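Local coordinates for protein MucR Phosphodiesterase (Pseudomonas aeruginosa, PDB 5M1T) that is a phosphodiesterase of the EAL-domain family, with a barrel-like fold that holds the ligand C2E beside a pair of magnesium ions, at residues 46-51 with 101-106. Residues are numbered along the deposited sequence; the frame is centred on the assembly and turned at random.
With C2E (9,9'-[(2R,3R,3aS,5S,7aR,9R,10R,10aS,12S,14aR)-3,5,10,12-tetrahydroxy-5,12-dioxidooctahydro-2H,7H-difuro[3,2-d:3',2'-j][1,3,7,9,2,8]tetraoxadiphosphacyclododecine-2,9-diyl]bis(2-amino-1,9-dihydro-6H-purin-6-one)), chain C.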
loop_
_atom_site.group_PDB
_atom_site.type_symbol
_atom_site.label_atom_id
_atom_site.label_comp_id
_atom_site.label_asym_id
_atom_site.label_seq_id
_atom_site.Cartn_x
_atom_site.Cartn_y
_atom_site.Cartn_z
ATOM N N LEU A 46 5.901 -14.856 -19.654
ATOM C CA LEU A 46 4.881 -14.926 -18.603
ATOM C C LEU A 46 3.497 -15.190 -19.163
ATOM O O LEU A 46 3.044 -14.513 -20.086
ATOM C CB LEU A 46 4.879 -13.676 -17.710
ATOM C CG LEU A 46 6.128 -13.405 -16.878
ATOM C CD1 LEU A 46 5.908 -12.262 -15.878
ATOM C CD2 LEU A 46 6.604 -14.653 -16.159
ATOM N N VAL A 47 2.818 -16.188 -18.584
ATOM C CA VAL A 47 1.487 -16.597 -19.031
ATOM C C VAL A 47 0.551 -16.806 -17.849
ATOM O O VAL A 47 1.003 -17.130 -16.750
ATOM C CB VAL A 47 1.562 -17.907 -19.845
ATOM C CG1 VAL A 47 2.421 -17.712 -21.069
ATOM C CG2 VAL A 47 2.121 -19.054 -19.008
ATOM N N LEU A 48 -0.751 -16.650 -18.060
ATOM C CA LEU A 48 -1.724 -16.991 -17.024
ATOM C C LEU A 48 -2.317 -18.360 -17.231
ATOM O O LEU A 48 -2.742 -18.715 -18.336
ATOM C CB LEU A 48 -2.862 -15.991 -16.965
ATOM C CG LEU A 48 -2.555 -14.646 -16.370
ATOM C CD1 LEU A 48 -3.847 -13.839 -16.267
ATOM C CD2 LEU A 48 -1.939 -14.809 -14.996
ATOM N N HIS A 49 -2.350 -19.127 -16.144
ATOM C CA HIS A 49 -3.188 -20.312 -16.092
ATOM C C HIS A 49 -4.380 -19.986 -15.198
ATOM O O HIS A 49 -4.338 -19.062 -14.383
ATOM C CB HIS A 49 -2.391 -21.495 -15.585
ATOM C CG HIS A 49 -1.420 -22.024 -16.595
ATOM N ND1 HIS A 49 -0.854 -23.279 -16.512
ATOM C CD2 HIS A 49 -0.930 -21.468 -17.728
ATOM C CE1 HIS A 49 -0.030 -23.459 -17.527
ATOM N NE2 HIS A 49 -0.065 -22.377 -18.285
ATOM N N TYR A 50 -5.459 -20.720 -15.392
ATOM C CA TYR A 50 -6.706 -20.441 -14.748
ATOM C C TYR A 50 -7.168 -21.724 -14.105
ATOM O O TYR A 50 -7.155 -22.777 -14.749
ATOM C CB TYR A 50 -7.730 -19.947 -15.779
ATOM C CG TYR A 50 -7.269 -18.697 -16.499
ATOM C CD1 TYR A 50 -7.450 -17.459 -15.948
ATOM C CD2 TYR A 50 -6.635 -18.774 -17.713
ATOM C CE1 TYR A 50 -6.997 -16.307 -16.577
ATOM C CE2 TYR A 50 -6.174 -17.630 -18.359
ATOM C CZ TYR A 50 -6.353 -16.401 -17.790
ATOM O OH TYR A 50 -5.916 -15.276 -18.456
ATOM N N GLN A 51 -7.529 -21.659 -12.824
ATOM C CA GLN A 51 -8.100 -22.818 -12.140
ATOM C C GLN A 51 -9.597 -22.637 -11.826
ATOM O O GLN A 51 -9.998 -21.658 -11.207
ATOM C CB GLN A 51 -7.342 -23.137 -10.872
ATOM C CG GLN A 51 -7.687 -24.551 -10.418
ATOM C CD GLN A 51 -7.078 -24.924 -9.102
ATOM O OE1 GLN A 51 -6.716 -24.052 -8.306
ATOM N NE2 GLN A 51 -6.939 -26.235 -8.875
ATOM N N LEU A 101 -3.293 -8.342 -14.309
ATOM C CA LEU A 101 -4.618 -7.734 -14.234
ATOM C C LEU A 101 -5.201 -7.446 -15.625
ATOM O O LEU A 101 -6.359 -7.747 -15.881
ATOM C CB LEU A 101 -4.536 -6.438 -13.428
ATOM C CG LEU A 101 -5.832 -5.683 -13.125
ATOM C CD1 LEU A 101 -6.885 -6.531 -12.436
ATOM C CD2 LEU A 101 -5.452 -4.495 -12.265
ATOM N N ASP A 102 -4.388 -6.860 -16.504
ATOM C CA ASP A 102 -4.786 -6.595 -17.896
ATOM C C ASP A 102 -5.253 -7.854 -18.641
ATOM O O ASP A 102 -6.330 -7.881 -19.166
ATOM C CB ASP A 102 -3.611 -6.014 -18.675
ATOM C CG ASP A 102 -3.972 -5.685 -20.093
ATOM O OD1 ASP A 102 -4.851 -4.818 -20.283
ATOM O OD2 ASP A 102 -3.403 -6.301 -21.022
ATOM N N GLU A 103 -4.414 -8.878 -18.654
ATOM C CA GLU A 103 -4.696 -10.144 -19.326
ATOM C C GLU A 103 -5.886 -10.884 -18.716
ATOM O O GLU A 103 -6.631 -11.553 -19.419
ATOM C CB GLU A 103 -3.449 -11.051 -19.263
ATOM C CG GLU A 103 -3.639 -12.445 -19.820
ATOM C CD GLU A 103 -3.728 -12.509 -21.349
ATOM O OE1 GLU A 103 -3.611 -11.477 -22.043
ATOM O OE2 GLU A 103 -3.938 -13.620 -21.862
ATOM N N ALA A 104 -6.050 -10.791 -17.404
ATOM C CA ALA A 104 -7.180 -11.426 -16.742
ATOM C C ALA A 104 -8.467 -10.711 -17.158
ATOM O O ALA A 104 -9.509 -11.321 -17.382
ATOM C CB ALA A 104 -7.004 -11.353 -15.237
ATOM N N CYS A 105 -8.414 -9.395 -17.201
ATOM C CA CYS A 105 -9.599 -8.633 -17.586
ATOM C C CYS A 105 -9.932 -8.864 -19.045
ATOM O O CYS A 105 -11.089 -8.946 -19.409
ATOM C CB CYS A 105 -9.430 -7.134 -17.285
ATOM S SG CYS A 105 -9.535 -6.743 -15.513
ATOM N N ARG A 106 -8.914 -8.992 -19.878
ATOM C CA ARG A 106 -9.097 -9.242 -21.308
ATOM C C ARG A 106 -9.788 -10.572 -21.489
ATOM O O ARG A 106 -10.773 -10.702 -22.243
ATOM C CB ARG A 106 -7.754 -9.276 -22.022
ATOM C CG ARG A 106 -7.870 -9.205 -23.548
ATOM C CD ARG A 106 -6.530 -9.352 -24.270
ATOM N NE ARG A 106 -5.882 -10.635 -23.997
ATOM C CZ ARG A 106 -6.201 -11.804 -24.578
ATOM N NH1 ARG A 106 -7.143 -11.882 -25.513
ATOM N NH2 ARG A 106 -5.562 -12.922 -24.222
HETATM P P1 C2E C . -2.755 -19.164 -3.874
HETATM O O2P C2E C . -3.415 -17.822 -4.036
HETATM O O1P C2E C . -3.113 -19.910 -2.605
HETATM O "O5'" C2E C . -3.146 -20.036 -5.150
HETATM C "C5'" C2E C . -3.509 -21.393 -5.018
HETATM C "C4'" C2E C . -2.308 -22.297 -5.182
HETATM O "O4'" C2E C . -2.705 -23.639 -4.845
HETATM C "C3'" C2E C . -1.809 -22.348 -6.617
HETATM O "O3'" C2E C . -0.398 -22.558 -6.603
HETATM C "C2'" C2E C . -2.480 -23.575 -7.195
HETATM O "O2'" C2E C . -1.762 -24.150 -8.287
HETATM C "C1'" C2E C . -2.447 -24.480 -5.971
HETATM N N9 C2E C . -3.443 -25.551 -5.995
HETATM C C8 C2E C . -4.724 -25.458 -6.387
HETATM N N7 C2E C . -5.336 -26.655 -6.256
HETATM C C5 C2E C . -4.439 -27.519 -5.760
HETATM C C6 C2E C . -4.435 -28.937 -5.384
HETATM O O6 C2E C . -5.479 -29.617 -5.496
HETATM N N1 C2E C . -3.285 -29.447 -4.916
HETATM C C2 C2E C . -2.158 -28.709 -4.792
HETATM N N2 C2E C . -1.026 -29.280 -4.320
HETATM N N3 C2E C . -2.099 -27.403 -5.109
HETATM C C4 C2E C . -3.191 -26.782 -5.595
HETATM P P11 C2E C . 0.570 -21.675 -7.536
HETATM O O21 C2E C . -0.083 -21.525 -8.900
HETATM O O11 C2E C . 1.881 -22.375 -7.661
HETATM O O5A C2E C . 0.701 -20.240 -6.845
HETATM C C5A C2E C . 1.247 -20.163 -5.525
HETATM C C4A C2E C . 0.988 -18.788 -4.947
HETATM O O4A C2E C . 1.556 -17.779 -5.774
HETATM C C3A C2E C . -0.475 -18.431 -4.914
HETATM O O3A C2E C . -1.152 -19.008 -3.811
HETATM C C2A C2E C . -0.444 -16.926 -4.853
HETATM O O2A C2E C . -0.180 -16.463 -3.536
HETATM C C1A C2E C . 0.755 -16.594 -5.706
HETATM N N91 C2E C . 0.318 -16.152 -7.062
HETATM C C81 C2E C . 0.006 -16.904 -8.139
HETATM N N71 C2E C . -0.313 -16.115 -9.200
HETATM C C51 C2E C . -0.201 -14.842 -8.783
HETATM C C61 C2E C . -0.395 -13.505 -9.371
HETATM O O61 C2E C . -0.770 -13.387 -10.558
HETATM N N11 C2E C . -0.170 -12.435 -8.589
HETATM C C21 C2E C . 0.215 -12.560 -7.301
HETATM N N21 C2E C . 0.426 -11.454 -6.565
HETATM N N31 C2E C . 0.412 -13.748 -6.690
HETATM C C41 C2E C . 0.207 -14.883 -7.382
HETATM O O HOH W 1 -1.434 -15.465 -20.571
HETATM O O HOH W 2 -5.319 -15.803 -21.055
#
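L48 lays one methyl, CD1, over the flank of helix 93-113, where it overlaps E103 and A104: CD1 lies 3.8 Å from E103 CG and 4.1 Å from A104 CB. A branched, wholly apolar side chain suits this buried spot, and the small methyl of A104 fits the spacing of the two short segments, whose axes come within 9.4 Å. L48 and E103 run past each other in opposite directions, apolar stem against apolar stem, while the carboxylate goes on to polar partners. In E103 the first torsion (chi1 175°) sets CG beside L48 CD1 and the Y50 hydroxyl, and the bend at chi2 (73°) then turns the carboxylate towards the waters and R106.

No direct hydrogen bond joins strand to helix; water does the work. One molecule, in the plane of the Y50 ring at its edge, accepts from Y50 OH and donates to E103 OE2, 2.7 Å from each. A second accepts from L48 N at 2.9 Å and reaches the same oxygen only weakly. Tyrosine suits its place because the buried ring gives an apolar body touching V64 and I121, while the hydroxyl reaches water and E103, whose side chain it crosses at about a right angle. This is a helix packed against a strand of the EAL barrel, a variant of the TIM barrel in which the first strand, 46-55, runs antiparallel to its neighbour 61-72. A104 also rests on I121 and V123 of strand 120-124, and Y50 meets W111 edge-to-face.

One turn on, R106 takes the E103 carboxylate side-on, NE to OE1 and NH2 to OE2 (2.9 Å), a salt bridge that fixes the carboxylate's orientation, with R106 on the exposed side of the helix. Farther along the strand, Q51 belongs to the ligand pocket: its NE2 lies 3.1 Å from C2E N7, and hydrogen bonds to Q263 and G268 steady the amide.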